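Side-chain contacts in UL37 (Suid herpesvirus 1, PDB 4K70), which is an inner tegument protein of the herpesvirus particle and is thought to play an essential role in controlling viral trafficking: residues 146-151 against 228-233; 195-200 against 215-220. One frame throughout, in Å; residues are numbered along the deposited sequence.

Overall arrangement
Both interactions lie in the N-terminal half of UL37, which is helical without strands, and their centres are 10 Å apart. In chain order the four segments run 146-151, 195-200, 215-220 and 228-233, so that interaction 2 falls between the two halves of interaction 1. Helices 191-201 and 208-223 pair in interaction 2; interaction 1 brings the C-terminal end of helix 144-149 to the start of helix 229-240, which directly follows helix 208-223. The contacts touch through side chains, with Leu148 CD1 3.8 Å from Val198 CG2 and Pro151 CB 3.7 Å from Val198 CG1. Together they join four helices of the UL37 family region, with Val198 and Leu231 linking the two contacts.

Interaction 1: 146-151 against 228-233; sequences DVLAAP and NPTLRE
One methyl of Leu148, CD2, carries the contact, packed against Asn228, Thr230 and Leu231 at the start of helix 229-240. With CG anti to the backbone N (chi1 -178°), Leu148 extends from its helix and places CD2 against these three residues. The methyl meets Leu231 alongside its root, CD2 to CB being 4.0 Å, and reaches the Thr230 hydroxyl tip to tip, CD2 to OG1 3.8 Å. It also lies above the plane of the Asn228 amide, 3.1 Å from CG.

Asn228, Thr230 and Leu231 form a helix N-terminus, and Asn228 occupies its N-cap position. Leu148 therefore covers the capping side chain, and Phe223 of helix 208-223 touches both Leu148 and Asn228.

No hydrogen bond joins the two segments, and the polar interactions are mainly those of the cap. Asn228 OD1 accepts a nearly straight bond from Leu231 N (3.0 Å, 167°) and a weak, strongly bent one from Thr230 N (2.9 Å), although the place of OD1 is less sure because it sits too close to Thr230 CG2. ND2 of Asn228 donates to OD1 of Asp145, a residue just ahead of 146-151, which ties the cap to helix 144-149 and restrains the amide from both ends. Beyond the contact, Arg232 forms a salt bridge with Asp273.

Interaction 2: 195-200 against 215-220; sequences ALAVRQ and ALTIAD. With NA (sodium ion), chain T.
An antiparallel helical hairpin, helix 191-201 followed by helix 208-223, supplies both segments of this contact. The axes of 195-200 and 215-220 come within 9.4 Å and their directions differ by 151°. Packing is of the knobs-into-holes kind: Ile218 is the knob, and Ala197 and Val198, with Leu194 and Met201 one turn to each side, line the hole. All four residues that touch across 195-200 and 215-220 are buried, and no hydrogen bond crosses between the segments.

Helix 229-240 covers another side of helix 208-223, where Leu231 and Phe235 meet Ala215, while Asp220 is held by salt bridges to Arg264 and Arg277. On the first helix, a sodium ion lies beside the side-chain amide of Gln200, which bends away from helix 208-223; the orientation of that amide is uncertain.

At the wall of the hole, Ala197 CB packs on Ile218 CG1 at 3.5 Å, tighter than usual for two carbons. Thr217 flanks the same methyl more loosely, and its hydroxyl bonds to the carbonyl of Phe214. Val198 and Ile218 cross at about a right angle, CG2 of Val198 lying 3.9 Å from CD1 of Ile218. With CG1 anti to the carbonyl carbon (chi1 -68°), the Ile218 branch reaches across to the opposing backbone, where CD1 rests 3.6 Å from Val198 N.

Interaction 1: 146-151 against 228-233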
loop_
_atom_site.group_PDB
_atom_site.type_symbol
_atom_site.label_atom_id
_atom_site.label_comp_id
_atom_site.label_asym_id
_atom_site.label_seq_id
_atom_site.Cartn_x
_atom_site.Cartn_y
_atom_site.Cartn_z
ATOM N N ASP A 146 0.063 11.679 -16.533
ATOM C CA ASP A 146 1.513 11.494 -16.490
ATOM C C ASP A 146 1.930 10.066 -16.854
ATOM O O ASP A 146 2.874 9.861 -17.615
ATOM C CB ASP A 146 2.060 11.817 -15.096
ATOM C CG ASP A 146 2.202 13.314 -14.842
ATOM O OD1 ASP A 146 2.396 14.091 -15.811
ATOM O OD2 ASP A 146 2.134 13.703 -13.654
ATOM N N VAL A 147 1.234 9.080 -16.293
ATOM C CA VAL A 147 1.589 7.678 -16.535
ATOM C C VAL A 147 1.349 7.262 -17.977
ATOM O O VAL A 147 2.124 6.508 -18.555
ATOM C CB VAL A 147 0.814 6.725 -15.625
ATOM C CG1 VAL A 147 1.073 5.278 -16.050
ATOM C CG2 VAL A 147 1.213 6.937 -14.179
ATOM N N LEU A 148 0.262 7.757 -18.549
ATOM C CA LEU A 148 -0.070 7.469 -19.941
ATOM C C LEU A 148 1.029 7.969 -20.880
ATOM O O LEU A 148 1.351 7.321 -21.881
ATOM C CB LEU A 148 -1.404 8.118 -20.290
ATOM C CG LEU A 148 -1.959 7.910 -21.696
ATOM C CD1 LEU A 148 -2.512 6.510 -21.856
ATOM C CD2 LEU A 148 -3.037 8.936 -21.951
ATOM N N ALA A 149 1.610 9.121 -20.539
ATOM C CA ALA A 149 2.673 9.717 -21.339
ATOM C C ALA A 149 4.000 8.971 -21.164
ATOM O O ALA A 149 4.737 8.766 -22.131
ATOM C CB ALA A 149 2.831 11.189 -20.994
ATOM N N ALA A 150 4.292 8.564 -19.932
ATOM C CA ALA A 150 5.484 7.768 -19.637
ATOM C C ALA A 150 5.088 6.568 -18.784
ATOM O O ALA A 150 5.163 6.623 -17.554
ATOM C CB ALA A 150 6.524 8.616 -18.923
ATOM N N PRO A 151 4.655 5.478 -19.439
ATOM C CA PRO A 151 4.082 4.303 -18.764
ATOM C C PRO A 151 5.128 3.413 -18.102
ATOM O O PRO A 151 5.266 2.233 -18.470
ATOM C CB PRO A 151 3.383 3.545 -19.905
ATOM C CG PRO A 151 4.154 3.913 -21.124
ATOM C CD PRO A 151 4.614 5.349 -20.908
ATOM N N ASN A 228 -8.490 12.437 -22.292
ATOM C CA ASN A 228 -7.071 12.517 -22.573
ATOM C C ASN A 228 -6.913 12.370 -24.072
ATOM O O ASN A 228 -7.280 11.340 -24.638
ATOM C CB ASN A 228 -6.317 11.405 -21.850
ATOM C CG ASN A 228 -4.824 11.479 -22.066
ATOM O OD1 ASN A 228 -4.334 11.273 -23.173
ATOM N ND2 ASN A 228 -4.086 11.763 -21.002
ATOM N N PRO A 229 -6.392 13.413 -24.728
ATOM C CA PRO A 229 -6.264 13.430 -26.190
ATOM C C PRO A 229 -5.382 12.309 -26.738
ATOM O O PRO A 229 -5.694 11.767 -27.802
ATOM C CB PRO A 229 -5.648 14.809 -26.476
ATOM C CG PRO A 229 -5.088 15.275 -25.160
ATOM C CD PRO A 229 -5.982 14.690 -24.121
ATOM N N THR A 230 -4.315 11.949 -26.032
ATOM C CA THR A 230 -3.434 10.893 -26.529
ATOM C C THR A 230 -4.086 9.497 -26.448
ATOM O O THR A 230 -3.947 8.686 -27.364
ATOM C CB THR A 230 -2.031 10.950 -25.871
ATOM O OG1 THR A 230 -1.628 9.644 -25.454
ATOM C CG2 THR A 230 -2.039 11.887 -24.674
ATOM N N LEU A 231 -4.822 9.241 -25.368
ATOM C CA LEU A 231 -5.648 8.037 -25.265
ATOM C C LEU A 231 -6.703 8.030 -26.363
ATOM O O LEU A 231 -6.949 7.008 -27.004
ATOM C CB LEU A 231 -6.346 7.978 -23.905
ATOM C CG LEU A 231 -7.305 6.806 -23.687
ATOM C CD1 LEU A 231 -6.570 5.451 -23.800
ATOM C CD2 LEU A 231 -8.000 6.933 -22.347
ATOM N N ARG A 232 -7.335 9.182 -26.559
ATOM C CA ARG A 232 -8.359 9.343 -27.581
ATOM C C ARG A 232 -7.826 9.004 -28.979
ATOM O O ARG A 232 -8.459 8.252 -29.724
ATOM C CB ARG A 232 -8.913 10.768 -27.529
ATOM C CG ARG A 232 -10.061 11.035 -28.464
ATOM C CD ARG A 232 -10.624 12.436 -28.238
ATOM N NE ARG A 232 -11.888 12.401 -27.503
ATOM C CZ ARG A 232 -13.083 12.555 -28.066
ATOM N NH1 ARG A 232 -13.189 12.767 -29.374
ATOM N NH2 ARG A 232 -14.177 12.511 -27.318
ATOM N N GLU A 233 -6.653 9.539 -29.320
ATOM C CA GLU A 233 -6.021 9.275 -30.613
ATOM C C GLU A 233 -5.622 7.817 -30.760
ATOM O O GLU A 233 -5.667 7.244 -31.851
ATOM C CB GLU A 233 -4.751 10.110 -30.781
ATOM C CG GLU A 233 -4.947 11.603 -30.695
ATOM C CD GLU A 233 -3.617 12.331 -30.671
ATOM O OE1 GLU A 233 -3.585 13.517 -30.270
ATOM O OE2 GLU A 233 -2.603 11.703 -31.047
#

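Interaction 2: 195-200 against 215-220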
loop_
_atom_site.group_PDB
_atom_site.type_symbol
_atom_site.label_atom_id
_atom_site.label_comp_id
_atom_site.label_asym_id
_atom_site.label_seq_id
_atom_site.Cartn_x
_atom_site.Cartn_y
_atom_site.Cartn_z
ATOM N N ALA A 195 -0.099 1.562 -16.169
ATOM C CA ALA A 195 1.128 1.429 -16.962
ATOM C C ALA A 195 1.157 0.115 -17.757
ATOM O O ALA A 195 1.536 0.084 -18.934
ATOM C CB ALA A 195 2.360 1.516 -16.061
ATOM N N LEU A 196 0.773 -0.973 -17.103
ATOM C CA LEU A 196 0.717 -2.271 -17.787
ATOM C C LEU A 196 -0.280 -2.275 -18.946
ATOM O O LEU A 196 0.012 -2.821 -20.009
ATOM C CB LEU A 196 0.413 -3.395 -16.797
ATOM C CG LEU A 196 1.563 -3.694 -15.824
ATOM C CD1 LEU A 196 1.130 -4.595 -14.674
ATOM C CD2 LEU A 196 2.754 -4.282 -16.562
ATOM N N ALA A 197 -1.452 -1.663 -18.757
ATOM C CA ALA A 197 -2.433 -1.633 -19.838
ATOM C C ALA A 197 -1.962 -0.757 -21.000
ATOM O O ALA A 197 -2.177 -1.078 -22.173
ATOM C CB ALA A 197 -3.808 -1.176 -19.327
ATOM N N VAL A 198 -1.332 0.368 -20.667
ATOM C CA VAL A 198 -0.766 1.247 -21.684
ATOM C C VAL A 198 0.249 0.510 -22.544
ATOM O O VAL A 198 0.256 0.656 -23.764
ATOM C CB VAL A 198 -0.123 2.513 -21.066
ATOM C CG1 VAL A 198 0.505 3.382 -22.153
ATOM C CG2 VAL A 198 -1.163 3.305 -20.298
ATOM N N ARG A 199 1.104 -0.294 -21.920
ATOM C CA ARG A 199 2.067 -1.055 -22.699
ATOM C C ARG A 199 1.414 -1.957 -23.740
ATOM O O ARG A 199 1.930 -2.091 -24.850
ATOM C CB ARG A 199 3.009 -1.839 -21.792
ATOM C CG ARG A 199 3.977 -0.912 -21.101
ATOM C CD ARG A 199 5.232 -1.600 -20.617
ATOM N NE ARG A 199 6.180 -0.596 -20.142
ATOM C CZ ARG A 199 7.303 -0.871 -19.484
ATOM N NH1 ARG A 199 7.623 -2.132 -19.218
ATOM N NH2 ARG A 199 8.102 0.117 -19.091
ATOM N N GLN A 200 0.274 -2.557 -23.395
ATOM C CA GLN A 200 -0.456 -3.409 -24.341
ATOM C C GLN A 200 -1.122 -2.582 -25.435
ATOM O O GLN A 200 -1.113 -2.960 -26.602
ATOM C CB GLN A 200 -1.518 -4.244 -23.617
ATOM C CG GLN A 200 -0.951 -5.234 -22.604
ATOM C CD GLN A 200 -0.023 -6.244 -23.245
ATOM O OE1 GLN A 200 1.052 -5.900 -23.730
ATOM N NE2 GLN A 200 -0.441 -7.503 -23.257
ATOM N N ALA A 215 -7.405 0.003 -24.693
ATOM C CA ALA A 215 -7.634 1.447 -24.561
ATOM C C ALA A 215 -8.925 1.723 -23.810
ATOM O O ALA A 215 -8.977 2.619 -22.962
ATOM C CB ALA A 215 -7.667 2.121 -25.927
ATOM N N LEU A 216 -9.963 0.947 -24.115
ATOM C CA LEU A 216 -11.235 1.094 -23.423
ATOM C C LEU A 216 -11.122 0.743 -21.954
ATOM O O LEU A 216 -11.691 1.435 -21.110
ATOM C CB LEU A 216 -12.334 0.266 -24.086
ATOM C CG LEU A 216 -12.700 0.733 -25.496
ATOM C CD1 LEU A 216 -13.900 -0.058 -26.046
ATOM C CD2 LEU A 216 -12.982 2.227 -25.478
ATOM N N THR A 217 -10.395 -0.321 -21.627
ATOM C CA THR A 217 -10.191 -0.634 -20.208
ATOM C C THR A 217 -9.503 0.533 -19.482
ATOM O O THR A 217 -9.809 0.828 -18.323
ATOM C CB THR A 217 -9.402 -1.950 -19.970
ATOM O OG1 THR A 217 -8.021 -1.770 -20.327
ATOM C CG2 THR A 217 -10.014 -3.129 -20.754
ATOM N N ILE A 218 -8.584 1.199 -20.172
ATOM C CA ILE A 218 -7.854 2.313 -19.571
ATOM C C ILE A 218 -8.789 3.512 -19.380
ATOM O O ILE A 218 -8.801 4.154 -18.324
ATOM C CB ILE A 218 -6.647 2.724 -20.427
ATOM C CG1 ILE A 218 -5.592 1.612 -20.419
ATOM C CG2 ILE A 218 -6.032 4.033 -19.903
ATOM C CD1 ILE A 218 -4.561 1.734 -21.537
ATOM N N ALA A 219 -9.576 3.809 -20.403
ATOM C CA ALA A 219 -10.524 4.916 -20.315
ATOM C C ALA A 219 -11.464 4.685 -19.138
ATOM O O ALA A 219 -11.717 5.595 -18.348
ATOM C CB ALA A 219 -11.299 5.066 -21.617
ATOM N N ASP A 220 -11.934 3.444 -18.997
ATOM C CA ASP A 220 -12.928 3.097 -17.974
ATOM C C ASP A 220 -12.391 2.987 -16.536
ATOM O O ASP A 220 -13.070 3.368 -15.592
ATOM C CB ASP A 220 -13.670 1.805 -18.354
ATOM C CG ASP A 220 -14.583 1.996 -19.549
ATOM O OD1 ASP A 220 -14.754 3.164 -19.969
ATOM O OD2 ASP A 220 -15.132 0.999 -20.060
HETATM NA NA NA T . -1.360 -8.739 -24.873
HETATM O O HOH W 1 -0.414 -11.007 -25.139
#